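Local coordinates for protein SidF, inhibitor of growth family, member 3 (Legionella pneumophila subsp. pneumophila, PDB 4FYE) that hydrolyses phosphoinositides, probably taking the 3-phosphate from phosphatidylinositol 3,4,5-trisphosphate, at residues Glu198-Met203 against Ala251-Ser256; Thr261-Ser266 against Asn663-Ala668; Lys570-Leu575 against His598-Cys603; Val582-Glu587 against Met669-Leu674. The protein carries 1 engineered substitution. All blocks are in the same frame, centred on the assembly; numbering follows the deposited sequence.

Contact 1 (Glu198-Met203 against Ala251-Ser256); sequences EEQFIM and AGTRHS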
loop_
_atom_site.group_PDB
_atom_site.type_symbol
_atom_site.label_atom_id
_atom_site.label_comp_id
_atom_site.label_asym_id
_atom_site.label_seq_id
_atom_site.Cartn_x
_atom_site.Cartn_y
_atom_site.Cartn_z
ATOM N N GLU A 198 -24.455 13.666 -3.451
ATOM C CA GLU A 198 -23.357 12.666 -3.487
ATOM C C GLU A 198 -21.971 13.237 -3.096
ATOM O O GLU A 198 -21.741 14.439 -3.185
ATOM C CB GLU A 198 -23.336 11.845 -4.812
ATOM C CG GLU A 198 -24.165 10.567 -4.690
ATOM C CD GLU A 198 -24.301 9.733 -5.960
ATOM O OE1 GLU A 198 -23.369 9.671 -6.797
ATOM O OE2 GLU A 198 -25.380 9.085 -6.103
ATOM N N GLU A 199 -21.087 12.386 -2.596
ATOM C CA GLU A 199 -19.703 12.799 -2.325
ATOM C C GLU A 199 -18.762 11.616 -2.347
ATOM O O GLU A 199 -19.181 10.475 -2.114
ATOM C CB GLU A 199 -19.569 13.556 -0.999
ATOM C CG GLU A 199 -19.829 12.733 0.266
ATOM C CD GLU A 199 -19.402 13.481 1.542
ATOM O OE1 GLU A 199 -19.452 12.907 2.656
ATOM O OE2 GLU A 199 -18.987 14.658 1.439
ATOM N N GLN A 200 -17.489 11.892 -2.592
ATOM C CA GLN A 200 -16.537 10.833 -2.617
ATOM C C GLN A 200 -15.739 10.726 -1.297
ATOM O O GLN A 200 -15.807 11.623 -0.435
ATOM C CB GLN A 200 -15.628 11.043 -3.827
ATOM C CG GLN A 200 -16.205 10.606 -5.181
ATOM C CD GLN A 200 -17.468 11.368 -5.588
ATOM O OE1 GLN A 200 -18.486 10.722 -5.891
ATOM N NE2 GLN A 200 -17.416 12.736 -5.625
ATOM N N PHE A 201 -14.978 9.635 -1.132
ATOM C CA PHE A 201 -14.113 9.468 0.065
ATOM C C PHE A 201 -12.952 8.538 -0.247
ATOM O O PHE A 201 -13.026 7.715 -1.183
ATOM C CB PHE A 201 -14.862 8.870 1.232
ATOM C CG PHE A 201 -15.470 7.552 0.918
ATOM C CD1 PHE A 201 -16.758 7.478 0.432
ATOM C CD2 PHE A 201 -14.767 6.368 1.151
ATOM C CE1 PHE A 201 -17.336 6.227 0.130
ATOM C CE2 PHE A 201 -15.316 5.130 0.849
ATOM C CZ PHE A 201 -16.589 5.055 0.328
ATOM N N ILE A 202 -11.906 8.656 0.573
ATOM C CA ILE A 202 -10.822 7.720 0.611
ATOM C C ILE A 202 -10.483 7.481 2.079
ATOM O O ILE A 202 -10.379 8.433 2.846
ATOM C CB ILE A 202 -9.538 8.300 -0.019
ATOM C CG1 ILE A 202 -9.771 8.819 -1.422
ATOM C CG2 ILE A 202 -8.445 7.209 -0.061
ATOM C CD1 ILE A 202 -8.706 9.813 -1.811
ATOM N N MET A 203 -10.241 6.224 2.450
ATOM C CA MET A 203 -9.843 5.944 3.806
ATOM C C MET A 203 -8.724 4.913 3.884
ATOM O O MET A 203 -8.476 4.225 2.933
ATOM C CB MET A 203 -11.032 5.507 4.621
ATOM C CG MET A 203 -11.919 4.492 3.947
ATOM S SD MET A 203 -13.164 3.951 5.178
ATOM C CE MET A 203 -14.537 5.107 5.013
ATOM N N ALA A 251 -11.731 3.480 -1.499
ATOM C CA ALA A 251 -12.172 4.752 -2.046
ATOM C C ALA A 251 -13.521 4.505 -2.668
ATOM O O ALA A 251 -13.748 3.458 -3.254
ATOM C CB ALA A 251 -11.192 5.232 -3.098
ATOM N N GLY A 252 -14.437 5.439 -2.521
ATOM C CA GLY A 252 -15.651 5.304 -3.240
ATOM C C GLY A 252 -16.562 6.499 -3.226
ATOM O O GLY A 252 -16.101 7.646 -2.942
ATOM N N THR A 253 -17.851 6.255 -3.563
ATOM C CA THR A 253 -18.814 7.319 -3.487
ATOM C C THR A 253 -19.866 7.023 -2.457
ATOM O O THR A 253 -20.274 5.842 -2.283
ATOM C CB THR A 253 -19.409 7.830 -4.851
ATOM O OG1 THR A 253 -20.767 7.488 -5.002
ATOM C CG2 THR A 253 -18.687 7.472 -6.039
ATOM N N ARG A 254 -20.292 8.074 -1.743
ATOM C CA ARG A 254 -21.403 7.971 -0.787
ATOM C C ARG A 254 -22.707 8.546 -1.356
ATOM O O ARG A 254 -22.754 9.726 -1.775
ATOM C CB ARG A 254 -21.065 8.701 0.509
ATOM C CG ARG A 254 -22.052 8.432 1.643
ATOM C CD ARG A 254 -21.790 9.473 2.698
ATOM N NE ARG A 254 -22.400 9.230 3.991
ATOM C CZ ARG A 254 -23.467 9.881 4.416
ATOM N NH1 ARG A 254 -24.057 10.752 3.610
ATOM N NH2 ARG A 254 -23.953 9.644 5.629
ATOM N N HIS A 255 -23.770 7.747 -1.357
ATOM C CA HIS A 255 -25.010 8.181 -2.038
ATOM C C HIS A 255 -25.809 9.038 -1.109
ATOM O O HIS A 255 -25.550 9.001 0.101
ATOM C CB HIS A 255 -25.765 7.001 -2.631
ATOM C CG HIS A 255 -24.918 6.177 -3.551
ATOM N ND1 HIS A 255 -24.494 6.642 -4.749
ATOM C CD2 HIS A 255 -24.313 4.935 -3.376
ATOM C CE1 HIS A 255 -23.684 5.725 -5.333
ATOM N NE2 HIS A 255 -23.596 4.672 -4.506
ATOM N N SER A 256 -26.738 9.846 -1.640
ATOM C CA SER A 256 -27.440 10.821 -0.791
ATOM C C SER A 256 -28.140 10.159 0.390
ATOM O O SER A 256 -28.213 10.749 1.461
ATOM C CB SER A 256 -28.423 11.674 -1.580
ATOM O OG SER A 256 -29.162 10.864 -2.452
HETATM O O HOH W 1 -27.575 9.640 -4.364
#
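The ring of F201 lies flat over the backbone of G252, and this is the tightly packed part of the contact. G252 CA sits 4.0 Å from the centroid of the F201 ring, well over its face in a CH-pi contact, and G252 N faces the same ring nearer its rim. F201 CG stands between its own backbone N and carbonyl carbon (chi1 58°), which swings the ring across to the partner strand. Glycine suits the spot because its backbone leaves that face clear for the ring. The same pair is tied by F201 N to G252 O at 2.9 Å and G252 N to F201 O at 3.0 Å. Strands 199-206 and 247-254 are antiparallel neighbours, both inner strands of a six-stranded mixed sheet. In the next hydrogen-bonded pair R254 N donates to E199 O at 2.7 Å, while on the other face I202 CG1 packs on A251 CB at 4.2 Å.

Toward E198 and S256 the strands end and the packing gives way to polar links. H255 ND1 donates to E198 OE2 at 2.9 Å, nearly straight (171°) and in the imidazole plane, yet it arrives above the carboxylate, whose plane is turned 79° from the ring. A water donates to the same E198 OE2 at 2.9 Å and accepts from S256 N, bridging to the exposed serine. H255 NE2 is held in turn by T261, so the imidazole is gripped through both nitrogens. E199 sends its carboxylate to R188 in a salt bridge, probably easing the closeness of R188 to R254.

Contact 2 (Thr261-Ser266 against Asn663-Ala668); sequences TIHHDS and NALWTA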
loop_
_atom_site.group_PDB
_atom_site.type_symbol
_atom_site.label_atom_id
_atom_site.label_comp_id
_atom_site.label_asym_id
_atom_site.label_seq_id
_atom_site.Cartn_x
_atom_site.Cartn_y
_atom_site.Cartn_z
ATOM N N THR A 261 -20.995 3.021 -2.783
ATOM C CA THR A 261 -20.401 2.156 -3.801
ATOM C C THR A 261 -18.870 2.310 -3.668
ATOM O O THR A 261 -18.350 3.429 -3.572
ATOM C CB THR A 261 -20.883 2.597 -5.197
ATOM O OG1 THR A 261 -22.314 2.513 -5.225
ATOM C CG2 THR A 261 -20.316 1.743 -6.314
ATOM N N ILE A 262 -18.163 1.195 -3.714
ATOM C CA ILE A 262 -16.757 1.140 -3.480
ATOM C C ILE A 262 -16.097 1.055 -4.835
ATOM O O ILE A 262 -16.387 0.133 -5.567
ATOM C CB ILE A 262 -16.414 -0.062 -2.568
ATOM C CG1 ILE A 262 -16.904 0.216 -1.123
ATOM C CG2 ILE A 262 -14.911 -0.249 -2.492
ATOM C CD1 ILE A 262 -16.651 -0.913 -0.149
ATOM N N HIS A 263 -15.238 2.022 -5.193
ATOM C CA HIS A 263 -14.559 2.008 -6.507
ATOM C C HIS A 263 -13.141 1.488 -6.423
ATOM O O HIS A 263 -12.523 1.234 -7.445
ATOM C CB HIS A 263 -14.551 3.398 -7.190
ATOM C CG HIS A 263 -15.867 4.124 -7.110
ATOM N ND1 HIS A 263 -16.993 3.703 -7.768
ATOM C CD2 HIS A 263 -16.240 5.268 -6.395
ATOM C CE1 HIS A 263 -18.007 4.538 -7.497
ATOM N NE2 HIS A 263 -17.557 5.487 -6.649
ATOM N N HIS A 264 -12.603 1.330 -5.225
ATOM C CA HIS A 264 -11.253 0.788 -5.070
ATOM C C HIS A 264 -11.066 0.201 -3.700
ATOM O O HIS A 264 -11.472 0.785 -2.662
ATOM C CB HIS A 264 -10.207 1.861 -5.330
ATOM C CG HIS A 264 -8.781 1.379 -5.185
ATOM N ND1 HIS A 264 -8.177 0.621 -6.114
ATOM C CD2 HIS A 264 -7.843 1.603 -4.197
ATOM C CE1 HIS A 264 -6.927 0.346 -5.749
ATOM N NE2 HIS A 264 -6.711 0.951 -4.569
ATOM N N ASP A 265 -10.375 -0.927 -3.686
ATOM C CA ASP A 265 -10.134 -1.701 -2.501
ATOM C C ASP A 265 -8.766 -2.451 -2.656
ATOM O O ASP A 265 -8.661 -3.418 -3.429
ATOM C CB ASP A 265 -11.299 -2.671 -2.326
ATOM C CG ASP A 265 -11.123 -3.571 -1.081
ATOM O OD1 ASP A 265 -9.951 -3.743 -0.598
ATOM O OD2 ASP A 265 -12.159 -4.067 -0.563
ATOM N N SER A 266 -7.724 -1.979 -1.970
ATOM C CA SER A 266 -6.413 -2.571 -2.076
ATOM C C SER A 266 -5.644 -2.261 -0.819
ATOM O O SER A 266 -6.250 -1.857 0.211
ATOM C CB SER A 266 -5.681 -2.068 -3.319
ATOM O OG SER A 266 -5.216 -0.727 -3.225
ATOM N N ASN A 663 -6.934 7.444 -10.256
ATOM C CA ASN A 663 -7.360 6.920 -11.510
ATOM C C ASN A 663 -8.601 6.106 -11.345
ATOM O O ASN A 663 -9.466 6.121 -12.234
ATOM C CB ASN A 663 -6.276 6.056 -12.174
ATOM C CG ASN A 663 -6.806 5.362 -13.395
ATOM O OD1 ASN A 663 -6.878 5.950 -14.477
ATOM N ND2 ASN A 663 -7.288 4.145 -13.209
ATOM N N ALA A 664 -8.697 5.372 -10.231
ATOM C CA ALA A 664 -9.959 4.626 -9.936
ATOM C C ALA A 664 -11.186 5.576 -9.808
ATOM O O ALA A 664 -12.294 5.296 -10.346
ATOM C CB ALA A 664 -9.790 3.827 -8.649
ATOM N N LEU A 665 -11.000 6.699 -9.096
ATOM C CA LEU A 665 -12.108 7.604 -8.902
ATOM C C LEU A 665 -12.483 8.334 -10.210
ATOM O O LEU A 665 -13.634 8.502 -10.546
ATOM C CB LEU A 665 -11.791 8.574 -7.805
ATOM C CG LEU A 665 -11.879 7.984 -6.389
ATOM C CD1 LEU A 665 -11.256 9.041 -5.527
ATOM C CD2 LEU A 665 -13.322 7.703 -5.911
ATOM N N TRP A 666 -11.496 8.772 -10.947
ATOM C CA TRP A 666 -11.773 9.440 -12.162
ATOM C C TRP A 666 -12.569 8.530 -13.093
ATOM O O TRP A 666 -13.547 8.936 -13.700
ATOM C CB TRP A 666 -10.445 9.851 -12.784
ATOM C CG TRP A 666 -10.663 10.515 -14.096
ATOM C CD1 TRP A 666 -10.599 9.948 -15.365
ATOM C CD2 TRP A 666 -11.047 11.883 -14.292
ATOM N NE1 TRP A 666 -10.862 10.865 -16.324
ATOM C CE2 TRP A 666 -11.210 12.053 -15.746
ATOM C CE3 TRP A 666 -11.364 12.932 -13.440
ATOM C CZ2 TRP A 666 -11.605 13.276 -16.312
ATOM C CZ3 TRP A 666 -11.774 14.147 -14.009
ATOM C CH2 TRP A 666 -11.877 14.321 -15.409
ATOM N N THR A 667 -12.192 7.270 -13.190
ATOM C CA THR A 667 -12.811 6.362 -14.168
ATOM C C THR A 667 -14.176 5.939 -13.729
ATOM O O THR A 667 -15.117 5.896 -14.523
ATOM C CB THR A 667 -11.932 5.122 -14.334
ATOM O OG1 THR A 667 -10.603 5.580 -14.637
ATOM C CG2 THR A 667 -12.424 4.240 -15.461
ATOM N N ALA A 668 -14.318 5.623 -12.453
ATOM C CA ALA A 668 -15.645 5.256 -11.986
ATOM C C ALA A 668 -16.695 6.358 -12.177
ATOM O O ALA A 668 -17.863 6.045 -12.356
ATOM C CB ALA A 668 -15.589 4.804 -10.550
#
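This is a helix-on-sheet contact: the last turns of helix 652-668 rest against strand 260-268, an outermost strand of the six-stranded sheet, through H263, H264, A664, L665 and A668. The short axes approach to 7.7 Å and run almost antiparallel, at 154°, a closeness that the two small alanines allow. H263 and H264 both face A251 in a classic beta bulge, so two consecutive histidines turn toward the helix where a regular strand would send one to each side. A668 CB sits over one face of the H263 imidazole, 3.3 Å from H263 ND1. L665 CD2 approaches H263 CD2 at 3.8 Å, the leucine crossing the histidine at about a right angle. One helical turn before A668, A664 CB meets H264 CB at 3.9 Å. H264 carries its ring on toward S266, since its CG lies opposite the backbone N across the CA-CB bond (chi1 180°). There H264 NE2 and S266 OG share a 2.6 Å hydrogen bond, which helps fix the ring's rotation. In the helix, T667 returns its hydroxyl to the backbone, OG1 donating to N663 O at 2.7 Å, beside the regular bond from T667 N.

Around the contact, strand 247-254 pairs with the histidine strand, and D265 forms salt bridges with R248, R308 and R312. The W666 ring packs among helices 678-681 and 692-699, joining the helix to the chain that follows it.

Contact 3 (Lys570-Leu575 against His598-Cys603); sequences KALQEL and HFYNSC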
loop_
_atom_site.group_PDB
_atom_site.type_symbol
_atom_site.label_atom_id
_atom_site.label_comp_id
_atom_site.label_asym_id
_atom_site.label_seq_id
_atom_site.Cartn_x
_atom_site.Cartn_y
_atom_site.Cartn_z
ATOM N N LYS A 570 -6.797 0.561 -32.841
ATOM C CA LYS A 570 -7.988 0.784 -33.656
ATOM C C LYS A 570 -9.099 -0.158 -33.171
ATOM O O LYS A 570 -10.250 0.262 -33.103
ATOM C CB LYS A 570 -7.708 0.625 -35.162
ATOM C CG LYS A 570 -8.816 1.098 -36.130
ATOM C CD LYS A 570 -8.582 2.490 -36.742
ATOM C CE LYS A 570 -8.576 3.638 -35.714
ATOM N NZ LYS A 570 -8.439 4.981 -36.367
ATOM N N ALA A 571 -8.753 -1.397 -32.796
ATOM C CA ALA A 571 -9.735 -2.389 -32.296
ATOM C C ALA A 571 -10.328 -2.030 -30.926
ATOM O O ALA A 571 -11.537 -2.165 -30.718
ATOM C CB ALA A 571 -9.119 -3.774 -32.241
ATOM N N LEU A 572 -9.473 -1.590 -29.998
ATOM C CA LEU A 572 -9.902 -1.121 -28.665
ATOM C C LEU A 572 -10.906 0.038 -28.781
ATOM O O LEU A 572 -11.960 0.035 -28.159
ATOM C CB LEU A 572 -8.687 -0.662 -27.888
ATOM C CG LEU A 572 -8.494 -1.160 -26.448
ATOM C CD1 LEU A 572 -7.341 -0.391 -25.817
ATOM C CD2 LEU A 572 -9.705 -1.041 -25.540
ATOM N N GLN A 573 -10.566 1.013 -29.608
ATOM C CA GLN A 573 -11.430 2.135 -29.926
ATOM C C GLN A 573 -12.808 1.720 -30.582
ATOM O O GLN A 573 -13.868 2.292 -30.260
ATOM C CB GLN A 573 -10.634 3.073 -30.844
ATOM C CG GLN A 573 -11.272 4.421 -31.108
ATOM C CD GLN A 573 -10.578 5.160 -32.243
ATOM O OE1 GLN A 573 -10.787 4.862 -33.436
ATOM N NE2 GLN A 573 -9.736 6.125 -31.880
ATOM N N GLU A 574 -12.805 0.744 -31.496
ATOM C CA GLU A 574 -14.081 0.223 -32.042
ATOM C C GLU A 574 -14.868 -0.525 -30.942
ATOM O O GLU A 574 -16.106 -0.402 -30.861
ATOM C CB GLU A 574 -13.878 -0.682 -33.288
ATOM C CG GLU A 574 -13.298 -0.019 -34.549
ATOM C CD GLU A 574 -12.981 -1.024 -35.661
ATOM O OE1 GLU A 574 -12.769 -2.212 -35.343
ATOM O OE2 GLU A 574 -12.942 -0.652 -36.861
ATOM N N LEU A 575 -14.160 -1.272 -30.081
ATOM C CA LEU A 575 -14.834 -1.907 -28.949
ATOM C C LEU A 575 -15.533 -0.852 -28.107
ATOM O O LEU A 575 -16.701 -1.016 -27.757
ATOM C CB LEU A 575 -13.901 -2.744 -28.078
ATOM C CG LEU A 575 -14.513 -3.992 -27.399
ATOM C CD1 LEU A 575 -13.795 -4.274 -26.088
ATOM C CD2 LEU A 575 -16.002 -3.895 -27.136
ATOM N N HIS A 598 -15.595 -4.338 -17.177
ATOM C CA HIS A 598 -14.551 -5.286 -16.832
ATOM C C HIS A 598 -13.809 -5.703 -18.051
ATOM O O HIS A 598 -12.592 -5.598 -18.075
ATOM C CB HIS A 598 -15.090 -6.529 -16.139
ATOM C CG HIS A 598 -14.026 -7.601 -15.901
ATOM N ND1 HIS A 598 -12.986 -7.423 -15.039
ATOM C CD2 HIS A 598 -13.861 -8.877 -16.467
ATOM C CE1 HIS A 598 -12.213 -8.535 -15.046
ATOM N NE2 HIS A 598 -12.744 -9.417 -15.928
ATOM N N PHE A 599 -14.505 -6.168 -19.081
ATOM C CA PHE A 599 -13.786 -6.639 -20.284
ATOM C C PHE A 599 -12.901 -5.553 -20.912
ATOM O O PHE A 599 -11.704 -5.744 -21.192
ATOM C CB PHE A 599 -14.752 -7.192 -21.353
ATOM C CG PHE A 599 -14.055 -7.769 -22.561
ATOM C CD1 PHE A 599 -13.629 -6.946 -23.602
ATOM C CD2 PHE A 599 -13.829 -9.139 -22.669
ATOM C CE1 PHE A 599 -12.999 -7.469 -24.728
ATOM C CE2 PHE A 599 -13.194 -9.672 -23.792
ATOM C CZ PHE A 599 -12.776 -8.835 -24.817
ATOM N N TYR A 600 -13.512 -4.414 -21.165
ATOM C CA TYR A 600 -12.814 -3.330 -21.792
ATOM C C TYR A 600 -11.664 -2.752 -20.946
ATOM O O TYR A 600 -10.628 -2.336 -21.481
ATOM C CB TYR A 600 -13.799 -2.221 -22.053
ATOM C CG TYR A 600 -13.127 -1.068 -22.671
ATOM C CD1 TYR A 600 -12.503 -0.084 -21.881
ATOM C CD2 TYR A 600 -13.024 -0.986 -24.054
ATOM C CE1 TYR A 600 -11.838 0.978 -22.475
ATOM C CE2 TYR A 600 -12.363 0.061 -24.666
ATOM C CZ TYR A 600 -11.780 1.041 -23.876
ATOM O OH TYR A 600 -11.131 2.065 -24.511
ATOM N N ASN A 601 -11.860 -2.663 -19.637
ATOM C CA ASN A 601 -10.853 -2.009 -18.828
ATOM C C ASN A 601 -9.604 -2.865 -18.699
ATOM O O ASN A 601 -8.502 -2.344 -18.821
ATOM C CB ASN A 601 -11.431 -1.513 -17.489
ATOM C CG ASN A 601 -12.175 -0.193 -17.646
ATOM O OD1 ASN A 601 -11.865 0.644 -18.541
ATOM N ND2 ASN A 601 -13.153 0.022 -16.790
ATOM N N SER A 602 -9.805 -4.173 -18.491
ATOM C CA SER A 602 -8.789 -5.198 -18.593
ATOM C C SER A 602 -7.987 -5.010 -19.846
ATOM O O SER A 602 -6.775 -4.891 -19.781
ATOM C CB SER A 602 -9.457 -6.553 -18.699
ATOM O OG SER A 602 -9.994 -6.969 -17.459
ATOM N N CYS A 603 -8.642 -4.980 -21.000
ATOM C CA CYS A 603 -7.906 -4.782 -22.235
ATOM C C CYS A 603 -7.170 -3.445 -22.254
ATOM O O CYS A 603 -6.002 -3.375 -22.669
ATOM C CB CYS A 603 -8.843 -4.856 -23.433
ATOM S SG CYS A 603 -9.595 -6.471 -23.533
#
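H598 O, in the turn that leads into the packing residues F599 and Y600, takes two donors from S602: its OG at 3.0 Å and its backbone N at 3.2 Å, reaching H598 O from opposite faces of the carbonyl plane. The serine thus spends its hydroxyl on its own helix. What meets helix 570-575 is largely apolar: aromatic rings and the cysteine CB. L575 CD1 sits at the edges of two rings, 3.6 Å from F599 CE1 and 3.9 Å from Y600 CD2. Both aromatic side chains leave the helix with CG opposite the backbone N (chi1 -176° and 179°), and their rings spread to receive the leucine methyl between them. L572 CD2 lies by the Y600 ring, too close in the model to be trusted in detail, and L572 also lies toward C603.

The segments belong to helices 522-583 and 590-614, consecutive antiparallel helices forming a helical hairpin, with local axes 10.9 Å apart, a spacing that large leucine and aromatic side chains fill. L472 of helix 467-476 packs on L575 and C603. Across the interface itself the joining is by hydrophobic burial and shape, while S602 bonds within its own helix, and H598 and N601 bond to other parts of the fold.

Contact 4 (Val582-Glu587 against Met669-Leu674); sequences VIQNKE and MSEDGL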
loop_
_atom_site.group_PDB
_atom_site.type_symbol
_atom_site.label_atom_id
_atom_site.label_comp_id
_atom_site.label_asym_id
_atom_site.label_seq_id
_atom_site.Cartn_x
_atom_site.Cartn_y
_atom_site.Cartn_z
ATOM N N VAL A 582 -24.242 1.404 -25.224
ATOM C CA VAL A 582 -24.994 0.373 -24.509
ATOM C C VAL A 582 -24.854 0.593 -23.019
ATOM O O VAL A 582 -25.806 0.422 -22.263
ATOM C CB VAL A 582 -24.569 -1.074 -24.864
ATOM C CG1 VAL A 582 -25.294 -2.087 -23.966
ATOM C CG2 VAL A 582 -24.870 -1.387 -26.328
ATOM N N ILE A 583 -23.675 0.989 -22.587
ATOM C CA ILE A 583 -23.465 1.134 -21.152
ATOM C C ILE A 583 -24.361 2.267 -20.616
ATOM O O ILE A 583 -25.041 2.132 -19.577
ATOM C CB ILE A 583 -21.957 1.325 -20.829
ATOM C CG1 ILE A 583 -21.230 -0.019 -21.019
ATOM C CG2 ILE A 583 -21.756 1.912 -19.430
ATOM C CD1 ILE A 583 -19.720 0.058 -20.972
ATOM N N GLN A 584 -24.385 3.366 -21.365
ATOM C CA GLN A 584 -25.181 4.525 -21.005
ATOM C C GLN A 584 -26.698 4.325 -21.226
ATOM O O GLN A 584 -27.499 5.196 -20.880
ATOM C CB GLN A 584 -24.672 5.727 -21.784
ATOM C CG GLN A 584 -23.157 5.837 -21.757
ATOM C CD GLN A 584 -22.666 7.202 -22.186
ATOM O OE1 GLN A 584 -21.813 7.312 -23.067
ATOM N NE2 GLN A 584 -23.201 8.255 -21.564
ATOM N N ASN A 585 -27.089 3.182 -21.790
ATOM C CA ASN A 585 -28.515 2.856 -22.008
ATOM C C ASN A 585 -29.249 2.775 -20.670
ATOM O O ASN A 585 -28.959 1.898 -19.840
ATOM C CB ASN A 585 -28.671 1.536 -22.804
ATOM C CG ASN A 585 -30.107 1.249 -23.231
ATOM O OD1 ASN A 585 -30.585 1.745 -24.260
ATOM N ND2 ASN A 585 -30.785 0.401 -22.465
ATOM N N LYS A 586 -30.203 3.685 -20.470
ATOM C CA LYS A 586 -30.955 3.746 -19.213
ATOM C C LYS A 586 -31.704 2.429 -18.862
ATOM O O LYS A 586 -32.313 2.321 -17.791
ATOM C CB LYS A 586 -31.841 5.023 -19.148
ATOM C CG LYS A 586 -33.098 5.096 -20.027
ATOM C CD LYS A 586 -34.385 5.013 -19.196
ATOM C CE LYS A 586 -35.519 5.847 -19.780
ATOM N NZ LYS A 586 -36.273 5.153 -20.863
ATOM N N GLU A 587 -31.594 1.417 -19.729
ATOM C CA GLU A 587 -32.298 0.153 -19.524
ATOM C C GLU A 587 -31.472 -1.151 -19.484
ATOM O O GLU A 587 -32.034 -2.229 -19.339
ATOM C CB GLU A 587 -33.480 0.039 -20.513
ATOM C CG GLU A 587 -34.741 0.747 -20.032
ATOM C CD GLU A 587 -35.777 0.922 -21.123
ATOM O OE1 GLU A 587 -36.824 0.230 -21.074
ATOM O OE2 GLU A 587 -35.540 1.751 -22.033
ATOM N N MET A 669 -16.306 7.634 -12.145
ATOM C CA MET A 669 -17.291 8.701 -12.284
ATOM C C MET A 669 -17.544 9.220 -13.741
ATOM O O MET A 669 -18.241 10.244 -13.949
ATOM C CB MET A 669 -16.878 9.825 -11.385
ATOM C CG MET A 669 -16.704 9.382 -9.940
ATOM S SD MET A 669 -16.207 10.862 -9.034
ATOM C CE MET A 669 -17.542 11.989 -9.483
ATOM N N SER A 670 -16.939 8.537 -14.719
ATOM C CA SER A 670 -17.202 8.719 -16.146
ATOM C C SER A 670 -18.633 8.335 -16.515
ATOM O O SER A 670 -19.265 7.553 -15.803
ATOM C CB SER A 670 -16.301 7.794 -16.961
ATOM O OG SER A 670 -14.966 8.193 -16.818
ATOM N N GLU A 671 -19.101 8.850 -17.660
ATOM C CA GLU A 671 -20.372 8.410 -18.299
ATOM C C GLU A 671 -20.375 6.906 -18.509
ATOM O O GLU A 671 -21.398 6.250 -18.381
ATOM C CB GLU A 671 -20.585 9.099 -19.664
ATOM C CG GLU A 671 -20.686 10.628 -19.633
ATOM C CD GLU A 671 -21.520 11.168 -18.458
ATOM O OE1 GLU A 671 -22.566 11.823 -18.694
ATOM O OE2 GLU A 671 -21.130 10.955 -17.282
ATOM N N ASP A 672 -19.194 6.392 -18.812
ATOM C CA ASP A 672 -18.958 5.033 -19.279
ATOM C C ASP A 672 -18.586 4.043 -18.199
ATOM O O ASP A 672 -18.865 2.865 -18.336
ATOM C CB ASP A 672 -17.737 5.087 -20.192
ATOM C CG ASP A 672 -18.104 5.130 -21.605
ATOM O OD1 ASP A 672 -19.242 4.715 -21.835
ATOM O OD2 ASP A 672 -17.307 5.561 -22.480
ATOM N N GLY A 673 -17.894 4.517 -17.155
ATOM C CA GLY A 673 -17.066 3.641 -16.336
ATOM C C GLY A 673 -15.805 3.180 -17.083
ATOM O O GLY A 673 -15.119 2.274 -16.639
ATOM N N LEU A 674 -15.485 3.786 -18.217
ATOM C CA LEU A 674 -14.403 3.272 -19.061
ATOM C C LEU A 674 -13.078 4.051 -19.020
ATOM O O LEU A 674 -13.036 5.297 -19.028
ATOM C CB LEU A 674 -14.880 3.186 -20.510
ATOM C CG LEU A 674 -16.041 2.231 -20.850
ATOM C CD1 LEU A 674 -16.215 2.296 -22.370
ATOM C CD2 LEU A 674 -15.827 0.793 -20.387
#
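I583, the last residue of helix 522-583, and Q584 just after it lie against the loop residues E671, D672 and L674. The branched isoleucine makes use of both arms: CG2 reaches D672 O at 3.2 Å, while CD1 packs obliquely on L674 CD2 at 4.0 Å. Its first torsion (chi1 -73°) sets CG1 beside the backbone N and CG2 opposite it, dividing the arms between backbone and leucine. Nearer the solvent, Q584 stretches out so that NE2 lies 3.3 Å from E671 CB. Its amide plane stands 70° from the carboxylate plane of E671, which turns off elsewhere, both residues being exposed.

Within the two segments the contact is by packing; bonds to neighbouring residues help position the loop. D672 OD1 is bonded to S580 on the helix, and D672 O accepts from Q597, which satisfies the carbonyl beside I583. G673 adopts a positive phi (71°), easily reached without a CB, and the turn there brings L674 back toward the helices. I583 also packs on K593, L596 and Q597 of helix 590-614, and L674 on Y600 and I579. The loop joining helices 652-668 and 678-681 is thereby seated against the two arms of a helical hairpin.

The contacts form a chain of neighbours running from the six-stranded sheet to the helical hairpin. Contacts 1 and 2, centred about 10 Å apart, share that sheet: A251 O lies 2.8 Å from H263 N, a probable hydrogen bond between strands 247-254 and 260-268. The helix of contact 2 runs straight into the loop of contact 4, where T667 CG2 touches G673 O at 3.5 Å, and Q200 of contact 1 also packs on M669. Contacts 3 and 4, centres about 14 Å apart, both use helix 522-583, and N601 ND2 probably bonds G673 O at 3.0 Å. Contacts 1 and 3 do not touch, their nearest atoms being about 14 Å apart.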